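Local coordinates for protein 2-methyl-aconitate isomerase (Shewanella oneidensis, PDB 5K87) that catalyses the cis-trans isomerization of 2-methyl-aconitate by base-catalysed proton abstraction and rotation about a carbon-carbon bond, a step in propionate breakdown through the 2-methylcitrate cycle, at residues 17-22 with 386-391; 29-34 with 76-81; 49-54 with 62-67; 153-158 with 175-180; 167-172 with 382-387. The protein carries 1 engineered substitution. One frame throughout, in Å; residues are numbered along the deposited sequence.

Interaction 1: residues 17-22 with 386-391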
# COMPACT_ATOMS: atom_id res chain seq x y z
N THR A 17 4.35 -11.62 -12.04
CA THR A 17 4.15 -10.29 -12.60
C THR A 17 3.20 -9.52 -11.70
O THR A 17 2.12 -10.03 -11.35
CB THR A 17 3.55 -10.38 -14.01
OG1 THR A 17 4.38 -11.21 -14.82
CG2 THR A 17 3.48 -9.00 -14.63
N TYR A 18 3.58 -8.31 -11.33
CA TYR A 18 2.76 -7.44 -10.51
C TYR A 18 2.07 -6.46 -11.45
O TYR A 18 2.74 -5.76 -12.23
CB TYR A 18 3.68 -6.74 -9.53
CG TYR A 18 3.06 -5.81 -8.52
CD1 TYR A 18 2.04 -6.23 -7.67
CD2 TYR A 18 3.53 -4.52 -8.39
CE1 TYR A 18 1.52 -5.35 -6.71
CE2 TYR A 18 3.03 -3.66 -7.45
CZ TYR A 18 2.02 -4.08 -6.62
OH TYR A 18 1.55 -3.19 -5.69
N MET A 19 0.73 -6.45 -11.43
CA MET A 19 -0.05 -5.70 -12.41
C MET A 19 -1.12 -4.87 -11.75
O MET A 19 -1.66 -5.26 -10.70
CB MET A 19 -0.75 -6.63 -13.41
CG MET A 19 0.17 -7.57 -14.13
SD MET A 19 -0.66 -8.52 -15.42
CE MET A 19 -1.15 -7.24 -16.57
N ARG A 20 -1.45 -3.74 -12.37
CA ARG A 20 -2.72 -3.09 -12.11
C ARG A 20 -3.76 -3.61 -13.10
O ARG A 20 -3.50 -3.70 -14.30
CB ARG A 20 -2.62 -1.57 -12.27
CG ARG A 20 -3.97 -0.89 -12.09
CD ARG A 20 -3.98 0.61 -12.40
NE ARG A 20 -3.68 0.91 -13.81
CZ ARG A 20 -4.52 0.71 -14.82
NH1 ARG A 20 -5.73 0.20 -14.61
NH2 ARG A 20 -4.13 1.01 -16.06
N GLY A 21 -4.93 -3.99 -12.59
CA GLY A 21 -6.10 -4.26 -13.42
C GLY A 21 -7.23 -3.42 -12.88
O GLY A 21 -7.56 -3.53 -11.70
N GLY A 22 -7.82 -2.57 -13.71
CA GLY A 22 -8.84 -1.65 -13.23
C GLY A 22 -8.29 -0.84 -12.06
O GLY A 22 -7.18 -0.31 -12.12
N ALA A 386 -5.43 -2.17 -18.04
CA ALA A 386 -4.44 -2.90 -17.25
C ALA A 386 -3.05 -2.57 -17.68
O ALA A 386 -2.81 -2.18 -18.82
CB ALA A 386 -4.66 -4.39 -17.40
N ARG A 387 -2.09 -2.75 -16.78
CA ARG A 387 -0.69 -2.62 -17.15
C ARG A 387 0.20 -3.36 -16.18
O ARG A 387 -0.10 -3.48 -14.98
CB ARG A 387 -0.27 -1.16 -17.28
CG ARG A 387 -0.53 -0.32 -16.06
CD ARG A 387 -0.08 1.14 -16.22
NE ARG A 387 1.37 1.25 -16.17
CZ ARG A 387 2.10 1.68 -15.14
NH1 ARG A 387 3.41 1.67 -15.27
NH2 ARG A 387 1.57 2.12 -14.01
N VAL A 388 1.32 -3.84 -16.70
CA VAL A 388 2.36 -4.39 -15.88
C VAL A 388 3.09 -3.28 -15.13
O VAL A 388 3.51 -2.27 -15.73
CB VAL A 388 3.36 -5.16 -16.75
CG1 VAL A 388 4.57 -5.59 -15.92
CG2 VAL A 388 2.67 -6.35 -17.39
N LEU A 389 3.23 -3.48 -13.82
CA LEU A 389 4.00 -2.59 -12.95
C LEU A 389 5.43 -3.09 -12.74
O LEU A 389 6.38 -2.32 -12.79
CB LEU A 389 3.29 -2.44 -11.60
CG LEU A 389 1.82 -2.01 -11.67
CD1 LEU A 389 1.20 -1.98 -10.28
CD2 LEU A 389 1.69 -0.66 -12.35
N MET A 390 5.56 -4.39 -12.49
CA MET A 390 6.87 -4.99 -12.29
C MET A 390 6.79 -6.45 -12.71
O MET A 390 5.76 -7.10 -12.50
CB MET A 390 7.34 -4.89 -10.83
CG MET A 390 8.80 -5.29 -10.62
SD MET A 390 9.41 -4.86 -8.99
CE MET A 390 11.15 -5.17 -9.23
N GLU A 391 7.85 -6.96 -13.31
CA GLU A 391 7.89 -8.34 -13.78
C GLU A 391 9.24 -8.94 -13.38
O GLU A 391 10.27 -8.24 -13.39
CB GLU A 391 7.69 -8.39 -15.30
CG GLU A 391 7.54 -9.77 -15.93
CD GLU A 391 7.40 -9.71 -17.45
OE1 GLU A 391 6.57 -10.47 -18.00
OE2 GLU A 391 8.10 -8.90 -18.09
O HOH W 1 3.75 -10.86 -17.56
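With its ring swung anti to the backbone nitrogen (chi1 -178°), Tyr18 meets Leu389, whose CG lies anti to the carbonyl carbon (chi1 -54°); the leucine methyl CD1 then rests 3.8 Å from Tyr18 CE2. Met19 bends at chi3 and brings its CE 4.0 Å from Val388 CG2, on the face shared with Thr17 and turned to helix 113-122. The strands carrying these side chains run antiparallel, and between Tyr18 and Met19 their register slips by one residue: a classic beta bulge, in which Leu389 and Met390 both oppose Tyr18. Tyr18 O consequently takes two donors, Leu389 N at 2.8 Å in the carbonyl plane and Met390 N at 3.1 Å, tilted from it, while Tyr18 N donates to Met390 O. Beyond the bulge, Arg20 and Arg387 form a hydrogen-bonded pair. Arg20 NH2 reaches Arg387 CG at 3.8 Å; both guanidinium groups form salt bridges with Asp64 of the second subunit, probably offsetting their like charges, and Arg387 NH1 also bonds to Gln11 of that subunit. At the other end a water joins Thr17 OG1 to OE1 in one conformer of Glu391, and Met390 and Glu391 pair with a strand of the second subunit.

Interaction 2: residues 29-34 with 76-81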
# COMPACT_ATOMS: atom_id res chain seq x y z
N PHE A 29 0.62 -15.20 -11.31
CA PHE A 29 1.48 -16.35 -11.53
C PHE A 29 0.91 -17.24 -12.62
O PHE A 29 -0.30 -17.48 -12.66
CB PHE A 29 1.55 -17.22 -10.28
CG PHE A 29 2.02 -16.52 -9.04
CD1 PHE A 29 3.36 -16.50 -8.69
CD2 PHE A 29 1.10 -15.91 -8.20
CE1 PHE A 29 3.77 -15.86 -7.53
CE2 PHE A 29 1.52 -15.27 -7.04
CZ PHE A 29 2.85 -15.25 -6.71
N ARG A 30 1.79 -17.77 -13.46
CA ARG A 30 1.45 -18.93 -14.27
C ARG A 30 1.54 -20.13 -13.37
O ARG A 30 2.50 -20.26 -12.60
CB ARG A 30 2.49 -19.16 -15.36
CG ARG A 30 2.45 -18.27 -16.57
CD ARG A 30 3.21 -18.94 -17.74
NE ARG A 30 4.55 -19.36 -17.33
CZ ARG A 30 5.46 -19.90 -18.13
NH1 ARG A 30 5.18 -20.10 -19.42
NH2 ARG A 30 6.65 -20.24 -17.65
N LEU A 31 0.57 -21.03 -13.47
CA LEU A 31 0.55 -22.23 -12.65
C LEU A 31 1.88 -22.99 -12.70
O LEU A 31 2.42 -23.38 -11.67
CB LEU A 31 -0.59 -23.14 -13.11
CG LEU A 31 -0.71 -24.49 -12.41
CD1 LEU A 31 -1.05 -24.30 -10.94
CD2 LEU A 31 -1.76 -25.34 -13.09
N GLN A 32 2.42 -23.17 -13.90
CA GLN A 32 3.65 -23.94 -14.06
C GLN A 32 4.89 -23.30 -13.43
O GLN A 32 5.91 -23.97 -13.25
CB GLN A 32 3.91 -24.25 -15.54
CG GLN A 32 4.36 -23.05 -16.34
CD GLN A 32 4.28 -23.28 -17.84
OE1 GLN A 32 5.24 -23.76 -18.45
NE2 GLN A 32 3.15 -22.94 -18.43
N ASP A 33 4.81 -22.02 -13.10
CA ASP A 33 5.93 -21.33 -12.45
C ASP A 33 5.94 -21.53 -10.93
O ASP A 33 6.92 -21.22 -10.27
CB ASP A 33 5.90 -19.84 -12.78
CG ASP A 33 6.20 -19.56 -14.24
OD1 ASP A 33 6.94 -20.36 -14.86
OD2 ASP A 33 5.72 -18.54 -14.77
N LEU A 34 4.84 -22.02 -10.38
CA LEU A 34 4.75 -22.22 -8.94
C LEU A 34 5.56 -23.43 -8.50
O LEU A 34 5.72 -24.37 -9.28
CB LEU A 34 3.29 -22.42 -8.52
CG LEU A 34 2.35 -21.24 -8.76
CD1 LEU A 34 0.91 -21.63 -8.45
CD2 LEU A 34 2.79 -20.04 -7.91
N THR A 76 -4.07 -12.01 -5.30
CA THR A 76 -3.25 -12.92 -6.08
C THR A 76 -4.07 -13.60 -7.16
O THR A 76 -5.29 -13.79 -7.01
CB THR A 76 -2.59 -13.98 -5.19
OG1 THR A 76 -3.61 -14.75 -4.52
CG2 THR A 76 -1.68 -13.31 -4.15
N VAL A 77 -3.39 -13.98 -8.23
CA VAL A 77 -4.04 -14.59 -9.39
C VAL A 77 -3.16 -15.72 -9.90
O VAL A 77 -1.95 -15.56 -10.05
CB VAL A 77 -4.23 -13.55 -10.52
CG1 VAL A 77 -4.73 -14.21 -11.79
CG2 VAL A 77 -5.17 -12.43 -10.08
N ILE A 78 -3.78 -16.87 -10.16
CA ILE A 78 -3.08 -17.99 -10.79
C ILE A 78 -3.78 -18.34 -12.10
O ILE A 78 -4.99 -18.59 -12.11
CB ILE A 78 -3.05 -19.23 -9.87
CG1 ILE A 78 -2.26 -18.91 -8.60
CG2 ILE A 78 -2.44 -20.43 -10.60
CD1 ILE A 78 -2.41 -19.97 -7.52
N LEU A 79 -3.02 -18.32 -13.18
CA LEU A 79 -3.56 -18.60 -14.51
C LEU A 79 -2.92 -19.84 -15.10
O LEU A 79 -1.75 -20.12 -14.84
CB LEU A 79 -3.30 -17.41 -15.44
CG LEU A 79 -3.86 -16.08 -14.92
CD1 LEU A 79 -3.64 -14.93 -15.90
CD2 LEU A 79 -5.34 -16.20 -14.61
N SER A 80 -3.69 -20.56 -15.91
CA SER A 80 -3.21 -21.78 -16.54
C SER A 80 -3.97 -21.99 -17.85
O SER A 80 -5.00 -21.36 -18.09
CB SER A 80 -3.47 -22.97 -15.63
OG SER A 80 -4.84 -23.03 -15.26
N HIS A 81 -3.45 -22.89 -18.69
CA HIS A 81 -4.18 -23.33 -19.88
C HIS A 81 -5.50 -23.94 -19.47
O HIS A 81 -5.59 -24.66 -18.48
CB HIS A 81 -3.40 -24.43 -20.61
CG HIS A 81 -2.11 -23.96 -21.21
ND1 HIS A 81 -2.06 -23.17 -22.34
CD2 HIS A 81 -0.83 -24.20 -20.86
CE1 HIS A 81 -0.79 -22.93 -22.64
NE2 HIS A 81 -0.03 -23.55 -21.76
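Phe29 and Arg30 run parallel to Ile78 and Leu79, in the staggered bonding pattern of parallel strands: Phe29 N donates to Val77 O at 2.9 Å, Leu79 N to Phe29 O at 2.9 Å, and Leu31 N to Leu79 O at 2.8 Å. The middle bond is nearly straight, with 169° at its hydrogen. After Arg30 the chain leaves the strand for a short 3-10 turn over residues 31-33, yet the turn's first amide still takes the last bond of the parallel pairing.

That change of course folds two leucines over Ile78. Leu34 brings CD1 to 3.8 Å from Ile78 CD1. Leu31 lays its CB 3.8 Å from Ser80 CB and, in one of its two conformers, its CD1 4.1 Å from the other branch of Ile78, CG2. Phe29 has the carbonyl oxygen of Val77 at its ring edge, near the ring plane, and packs on Leu49 of helix 43-53. The opposite face of the sheet, with Val77 and Leu79, is covered by helix 113-122.

Arg30, the last residue of the strand, grips Asp33 of the turn side-on: Arg30 NE bonds to Asp33 OD2, and Arg30 NH2 lies 2.8 Å from Asp33 OD1. The amide carbon of Gln32 sits over one guanidinium face. The contact therefore divides its chemistry, backbone bonds and aliphatic carbons joining the strands while a local ion pair ties the strand's end to the turn that follows.

Interaction 3: residues 49-54 with 62-67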
# COMPACT_ATOMS: atom_id res chain seq x y z
N LEU A 49 1.32 -17.83 -1.09
CA LEU A 49 0.67 -16.58 -1.47
C LEU A 49 0.60 -15.62 -0.28
O LEU A 49 0.79 -14.42 -0.44
CB LEU A 49 -0.72 -16.85 -2.02
CG LEU A 49 -0.72 -17.67 -3.32
CD1 LEU A 49 -2.12 -17.96 -3.79
CD2 LEU A 49 0.03 -16.94 -4.39
N LEU A 50 0.31 -16.15 0.90
CA LEU A 50 0.33 -15.33 2.11
C LEU A 50 1.68 -14.65 2.29
O LEU A 50 1.75 -13.43 2.55
CB LEU A 50 -0.01 -16.17 3.34
CG LEU A 50 -1.49 -16.51 3.52
CD1 LEU A 50 -1.64 -17.72 4.43
CD2 LEU A 50 -2.25 -15.33 4.09
N ARG A 51 2.76 -15.40 2.14
CA ARG A 51 4.08 -14.85 2.37
C ARG A 51 4.47 -13.86 1.27
O ARG A 51 5.13 -12.86 1.55
CB ARG A 51 5.10 -15.97 2.48
CG ARG A 51 6.41 -15.54 3.09
CD ARG A 51 6.23 -15.03 4.51
NE ARG A 51 7.46 -14.41 4.98
CZ ARG A 51 7.82 -13.17 4.69
NH1 ARG A 51 7.02 -12.40 3.96
NH2 ARG A 51 8.96 -12.69 5.16
N VAL A 52 4.08 -14.13 0.03
CA VAL A 52 4.36 -13.18 -1.05
C VAL A 52 3.72 -11.82 -0.74
O VAL A 52 4.33 -10.77 -0.91
CB VAL A 52 3.87 -13.70 -2.41
CG1 VAL A 52 3.91 -12.59 -3.46
CG2 VAL A 52 4.71 -14.90 -2.86
N ILE A 53 2.47 -11.86 -0.28
CA ILE A 53 1.70 -10.65 -0.02
C ILE A 53 2.11 -9.94 1.29
O ILE A 53 1.99 -8.73 1.41
CB ILE A 53 0.20 -10.99 -0.07
CG1 ILE A 53 -0.24 -11.26 -1.51
CG2 ILE A 53 -0.66 -9.91 0.59
CD1 ILE A 53 -0.21 -10.02 -2.42
N GLY A 54 2.59 -10.72 2.27
CA GLY A 54 3.04 -10.17 3.54
C GLY A 54 2.05 -10.39 4.68
O GLY A 54 2.02 -9.62 5.64
N GLN A 62 1.40 -4.62 5.72
CA GLN A 62 2.03 -5.43 4.66
C GLN A 62 3.36 -4.85 4.16
O GLN A 62 3.67 -4.85 2.96
CB GLN A 62 1.04 -5.74 3.52
CG GLN A 62 -0.10 -6.65 4.01
CD GLN A 62 -1.17 -6.93 2.97
OE1 GLN A 62 -1.46 -6.11 2.10
NE2 GLN A 62 -1.77 -8.11 3.06
N ILE A 63 4.17 -4.37 5.10
CA ILE A 63 5.49 -3.83 4.80
C ILE A 63 6.49 -4.94 4.47
O ILE A 63 7.56 -4.70 3.91
CB ILE A 63 5.97 -2.95 5.98
CG1 ILE A 63 5.12 -1.70 6.08
CG2 ILE A 63 7.43 -2.55 5.84
CD1 ILE A 63 5.56 -0.63 5.17
N ASP A 64 6.13 -6.17 4.80
CA ASP A 64 7.02 -7.30 4.54
C ASP A 64 6.48 -8.20 3.44
O ASP A 64 6.67 -9.41 3.46
CB ASP A 64 7.25 -8.09 5.83
CG ASP A 64 8.58 -8.80 5.87
OD1 ASP A 64 9.42 -8.65 4.96
OD2 ASP A 64 8.78 -9.50 6.90
N GLY A 65 5.84 -7.60 2.44
CA GLY A 65 5.43 -8.33 1.25
C GLY A 65 4.93 -7.39 0.17
O GLY A 65 5.09 -6.17 0.25
N MET A 66 4.30 -7.97 -0.84
CA MET A 66 3.85 -7.21 -2.00
C MET A 66 2.51 -6.52 -1.80
O MET A 66 2.12 -5.70 -2.63
CB MET A 66 3.71 -8.14 -3.20
CG MET A 66 5.01 -8.77 -3.64
SD MET A 66 6.27 -7.59 -4.15
CE MET A 66 5.49 -6.78 -5.54
N GLY A 67 1.79 -6.83 -0.73
CA GLY A 67 0.48 -6.25 -0.53
C GLY A 67 0.55 -4.78 -0.16
O GLY A 67 1.59 -4.29 0.29
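A Schellman motif ends helix 43-53, with Gly54 at positive phi as its C-prime residue, and the loop 62-67 folds back against this terminus. Two helix carbonyls bond to successive loop amides: Met66 N donates to Val52 O at 2.8 Å and Gly67 N to Ile53 O at 2.9 Å. In one of its conformers Arg51, bent at chi2 (61°), curls its guanidinium toward the loop, and NH1 donates nearly in its own plane to Asp64 O at 3.1 Å. The companion nitrogen NH2 of that conformer makes a long salt bridge, 3.6 Å, to Asp64 OD2, the guanidinium and carboxylate planes being steeply inclined to one another.

A type I turn from Gln62 to Gly65 shapes the loop, and the backbones of Gly54 and Gly65 come together with their CA atoms 3.8 Å apart. Gln62 runs alongside Ile53, pointing the same way, with NE2 3.3 Å from Ile53 CG2. Its amide is held by Ala69 N at OE1 and by Ser55 and Ser74 at NE2. Met66 lays CG 4.0 Å from Val52 CG1. The loop also faces the second subunit, where Arg20 bonds to the Asp64 carboxylate and Lys25 to the carbonyls of Gln62 and Gly65.

Interaction 4: residues 153-158 with 175-180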
# COMPACT_ATOMS: atom_id res chain seq x y z
N HIS A 153 -11.42 -8.27 -24.28
CA HIS A 153 -10.99 -7.87 -25.61
C HIS A 153 -9.72 -7.05 -25.47
O HIS A 153 -9.77 -5.86 -25.18
CB HIS A 153 -12.09 -7.06 -26.32
CG HIS A 153 -13.38 -7.81 -26.44
ND1 HIS A 153 -13.59 -8.79 -27.39
CD2 HIS A 153 -14.53 -7.71 -25.74
CE1 HIS A 153 -14.82 -9.26 -27.26
NE2 HIS A 153 -15.41 -8.63 -26.27
N VAL A 154 -8.59 -7.71 -25.65
CA VAL A 154 -7.30 -7.08 -25.39
C VAL A 154 -6.67 -6.58 -26.68
O VAL A 154 -6.50 -7.35 -27.62
CB VAL A 154 -6.34 -8.06 -24.70
CG1 VAL A 154 -5.02 -7.38 -24.36
CG2 VAL A 154 -7.00 -8.65 -23.44
N PRO A 155 -6.32 -5.29 -26.73
CA PRO A 155 -5.70 -4.76 -27.95
C PRO A 155 -4.27 -5.27 -28.13
O PRO A 155 -3.52 -5.42 -27.15
CB PRO A 155 -5.72 -3.25 -27.74
CG PRO A 155 -5.69 -3.09 -26.24
CD PRO A 155 -6.49 -4.25 -25.70
N ILE A 156 -3.91 -5.52 -29.39
CA ILE A 156 -2.61 -6.07 -29.76
C ILE A 156 -1.90 -5.14 -30.76
O ILE A 156 -2.52 -4.66 -31.71
CB ILE A 156 -2.77 -7.44 -30.45
CG1 ILE A 156 -3.56 -8.41 -29.57
CG2 ILE A 156 -1.41 -8.01 -30.83
CD1 ILE A 156 -2.87 -8.81 -28.27
N THR A 157 -0.62 -4.89 -30.52
CA THR A 157 0.22 -4.14 -31.46
C THR A 157 1.53 -4.89 -31.62
O THR A 157 2.18 -5.22 -30.63
CB THR A 157 0.50 -2.73 -30.95
OG1 THR A 157 -0.73 -1.99 -30.89
CG2 THR A 157 1.49 -2.01 -31.86
N ASP A 158 1.91 -5.19 -32.86
CA ASP A 158 3.17 -5.87 -33.15
C ASP A 158 3.29 -7.18 -32.37
O ASP A 158 4.36 -7.50 -31.83
CB ASP A 158 4.38 -4.96 -32.87
CG ASP A 158 4.40 -3.73 -33.77
OD1 ASP A 158 3.96 -3.85 -34.94
OD2 ASP A 158 4.84 -2.65 -33.32
N PRO A 175 -3.95 7.36 -17.81
CA PRO A 175 -4.67 6.67 -18.90
C PRO A 175 -3.90 5.45 -19.39
O PRO A 175 -2.69 5.34 -19.20
CB PRO A 175 -4.73 7.74 -19.99
CG PRO A 175 -3.53 8.59 -19.75
CD PRO A 175 -3.38 8.64 -18.25
N ALA A 176 -4.62 4.52 -20.02
CA ALA A 176 -4.02 3.33 -20.60
C ALA A 176 -4.94 2.84 -21.72
O ALA A 176 -5.94 3.48 -22.02
CB ALA A 176 -3.83 2.25 -19.54
N ALA A 177 -4.61 1.72 -22.35
CA ALA A 177 -5.47 1.18 -23.40
C ALA A 177 -6.78 0.65 -22.82
O ALA A 177 -6.79 -0.02 -21.79
CB ALA A 177 -4.76 0.09 -24.17
N GLU A 178 -7.89 0.94 -23.49
CA GLU A 178 -9.18 0.40 -23.09
C GLU A 178 -9.24 -1.11 -23.30
O GLU A 178 -8.92 -1.61 -24.38
CB GLU A 178 -10.30 1.06 -23.89
CG GLU A 178 -11.69 0.63 -23.46
CD GLU A 178 -12.81 1.28 -24.26
OE1 GLU A 178 -12.52 2.06 -25.20
OE2 GLU A 178 -13.99 1.01 -23.96
N VAL A 179 -9.69 -1.83 -22.27
CA VAL A 179 -9.94 -3.26 -22.39
C VAL A 179 -11.40 -3.51 -22.03
O VAL A 179 -11.80 -3.40 -20.86
CB VAL A 179 -9.03 -4.07 -21.45
CG1 VAL A 179 -9.33 -5.55 -21.59
CG2 VAL A 179 -7.57 -3.78 -21.78
N GLN A 180 -12.20 -3.84 -23.03
CA GLN A 180 -13.60 -4.15 -22.80
C GLN A 180 -13.75 -5.56 -22.26
O GLN A 180 -13.15 -6.51 -22.77
CB GLN A 180 -14.40 -3.92 -24.09
CG GLN A 180 -14.26 -2.48 -24.58
CD GLN A 180 -15.01 -2.21 -25.86
OE1 GLN A 180 -15.40 -3.13 -26.58
NE2 GLN A 180 -15.20 -0.93 -26.17
O HOH W 2 -11.19 -3.57 -25.74
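His153 N donates to Gln180 O at 2.9 Å, a bond almost perfectly straight at 177°, where strand 148-157 meets the antiparallel strand 179-184. The two segments then part, and a water takes over the space between the backbones: it donates to His153 O at 2.8 Å and accepts from Gln180 N at 2.9 Å, with a longer donation to Glu178 O. The water thus carries the bonding on beyond the direct backbone bond.

Side chains fill in around these bonds. The methyl CG1 of Val179, anti to the backbone nitrogen (chi1 179°), lies 3.6 Å from His153 O, while its CG2 approaches Pro155 CD at 4.1 Å, the two side chains crossing at about a right angle. The proline ring also reaches the methyl of Ala177, with Pro155 CG 3.9 Å from Ala177 CB. Beside the direct bond, the imidazole of His153 sets CD2 4.1 Å from Gln180 CB.

A second shell fixes these groups. Thr138 bonds to His153 ND1 and Glu182 to NE2, so the imidazole is held at both nitrogens. Val154 and Val179 turn to helix 113-122. Glu178 OE2 bonds to Ser383 and, in one conformer of Gln180, also accepts from Gln180 NE2 at 3.2 Å, the amide nitrogen approaching from well above the carboxylate plane.

Interaction 5: residues 167-172 with 382-387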
# COMPACT_ATOMS: atom_id res chain seq x y z
N PHE A 167 -7.32 5.90 -22.63
CA PHE A 167 -8.57 5.60 -21.95
C PHE A 167 -8.45 5.81 -20.45
O PHE A 167 -7.54 5.28 -19.81
CB PHE A 167 -9.02 4.17 -22.23
CG PHE A 167 -10.40 3.87 -21.75
CD1 PHE A 167 -11.50 4.40 -22.40
CD2 PHE A 167 -10.61 3.07 -20.64
CE1 PHE A 167 -12.79 4.13 -21.96
CE2 PHE A 167 -11.90 2.79 -20.21
CZ PHE A 167 -12.98 3.33 -20.86
N GLU A 168 -9.38 6.58 -19.89
CA GLU A 168 -9.33 6.91 -18.48
C GLU A 168 -10.45 6.21 -17.71
O GLU A 168 -11.58 6.08 -18.21
CB GLU A 168 -9.40 8.43 -18.27
CG GLU A 168 -8.40 9.20 -19.12
CD GLU A 168 -7.79 10.39 -18.40
OE1 GLU A 168 -6.92 11.06 -19.01
OE2 GLU A 168 -8.17 10.65 -17.25
N LEU A 169 -10.12 5.74 -16.51
CA LEU A 169 -11.09 5.15 -15.58
C LEU A 169 -11.03 5.99 -14.32
O LEU A 169 -9.93 6.29 -13.85
CB LEU A 169 -10.68 3.73 -15.17
CG LEU A 169 -10.12 2.61 -16.04
CD1 LEU A 169 -9.92 1.35 -15.20
CD2 LEU A 169 -11.04 2.30 -17.15
N ASP A 170 -12.18 6.32 -13.75
CA ASP A 170 -12.20 6.99 -12.46
C ASP A 170 -11.68 6.03 -11.40
O ASP A 170 -12.15 4.90 -11.26
CB ASP A 170 -13.60 7.50 -12.11
CG ASP A 170 -14.00 8.72 -12.92
OD1 ASP A 170 -13.13 9.31 -13.59
OD2 ASP A 170 -15.19 9.11 -12.87
N GLY A 171 -10.67 6.49 -10.66
CA GLY A 171 -9.96 5.65 -9.71
C GLY A 171 -8.62 5.16 -10.24
O GLY A 171 -7.86 4.56 -9.48
N VAL A 172 -8.34 5.40 -11.52
CA VAL A 172 -7.04 5.07 -12.09
C VAL A 172 -6.37 6.35 -12.51
O VAL A 172 -6.86 7.11 -13.35
CB VAL A 172 -7.12 4.10 -13.26
CG1 VAL A 172 -5.72 3.89 -13.87
CG2 VAL A 172 -7.69 2.77 -12.80
N MET A 382 -18.42 -3.92 -19.22
CA MET A 382 -17.83 -2.67 -18.77
C MET A 382 -16.44 -2.58 -19.40
O MET A 382 -15.92 -3.56 -19.92
CB MET A 382 -17.74 -2.63 -17.25
CG MET A 382 -16.76 -3.64 -16.68
SD MET A 382 -16.69 -3.72 -14.88
CE MET A 382 -18.23 -4.55 -14.55
N SER A 383 -15.86 -1.39 -19.34
CA SER A 383 -14.49 -1.21 -19.80
C SER A 383 -13.57 -0.97 -18.63
O SER A 383 -13.91 -0.25 -17.68
CB SER A 383 -14.41 -0.04 -20.77
OG SER A 383 -15.07 -0.38 -21.98
N ARG A 384 -12.39 -1.58 -18.70
CA ARG A 384 -11.34 -1.37 -17.72
C ARG A 384 -10.05 -1.10 -18.50
O ARG A 384 -10.10 -0.69 -19.66
CB ARG A 384 -11.25 -2.59 -16.78
CG ARG A 384 -12.55 -2.91 -16.01
CD ARG A 384 -12.71 -2.12 -14.71
NE ARG A 384 -13.19 -0.75 -14.90
CZ ARG A 384 -13.35 0.11 -13.90
NH1 ARG A 384 -13.81 1.33 -14.14
NH2 ARG A 384 -13.02 -0.23 -12.66
N SER A 385 -8.90 -1.27 -17.84
CA SER A 385 -7.59 -1.16 -18.47
C SER A 385 -6.65 -1.93 -17.57
O SER A 385 -7.03 -2.30 -16.45
CB SER A 385 -7.15 0.30 -18.60
OG SER A 385 -6.89 0.89 -17.33
N ALA A 386 -5.43 -2.17 -18.04
CA ALA A 386 -4.44 -2.90 -17.25
C ALA A 386 -3.05 -2.57 -17.68
O ALA A 386 -2.81 -2.18 -18.82
CB ALA A 386 -4.66 -4.39 -17.40
N ARG A 387 -2.09 -2.75 -16.78
CA ARG A 387 -0.69 -2.62 -17.15
C ARG A 387 0.20 -3.36 -16.18
O ARG A 387 -0.10 -3.48 -14.98
CB ARG A 387 -0.27 -1.16 -17.28
CG ARG A 387 -0.53 -0.32 -16.06
CD ARG A 387 -0.08 1.14 -16.22
NE ARG A 387 1.37 1.25 -16.17
CZ ARG A 387 2.10 1.68 -15.14
NH1 ARG A 387 3.41 1.67 -15.27
NH2 ARG A 387 1.57 2.12 -14.01
O HOH W 3 -7.20 3.61 -17.54
O HOH W 4 -14.26 3.27 -12.07
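Over one face of the Arg384 guanidinium sits a methyl of Leu169, CD1, 3.8 Å above the plane and centred on it; at the edge, in plane, a water accepts from NH1. That water, 2.9 Å from Arg384 NH1, also donates to Asp170 O, so the loop grips the arginine through both a methyl and a solvent bridge. The phenyl ring of Phe167 meets strand 374-391 obliquely, its CZ 3.7 Å from Ser383 CB.

The second methyl of Leu169, CD2, rests 3.7 Å from Arg384 CA, while CD1 is also 3.7 Å from Ser385 OG. Arg384 starts away from the loop, but bends at chi2 (-85°) and chi3 (80°) fold its head back beneath the leucine. In that pose NE donates to Ser383 O at 2.9 Å, with the oxygen lying in the guanidinium plane. A second water joins Phe167 O to Ser385 OG, which also bonds to Arg20.

The loop 167-172 contains a type II turn from Leu169 to Val172, closed by Val172 N donating to Leu169 O, with Gly171 at positive phi. It lies across the long strand where that strand pairs with strand 179-184. No direct hydrogen bond joins the two segments; apolar cover and bridging waters hold them together. They surround an arginine whose NH2 bonds to OD1 of the substrate-binding Asn111, which is consistent with a second-shell role.

Interactions 1 and 5 adjoin along strand 374-391, sharing Ala386 and Arg387, with centres about 12 Å apart. The centre of interaction 4 lies about 11 Å from that of interaction 5, and its strand 179-184 pairs with 374-391. On the other flank, strand 12-21 of interaction 1 pairs with strand 24-30 of interaction 2, the two centres being about 15 Å apart. Helix 43-53 and its following loop, interaction 3, connect the two strands of interaction 2 in sequence; Leu49 and Ile53 pack on them. Interaction 1 spans the others along the chain, joining an early strand to a late one. Interactions 1, 3 and 5 all touch the second subunit of the homodimer.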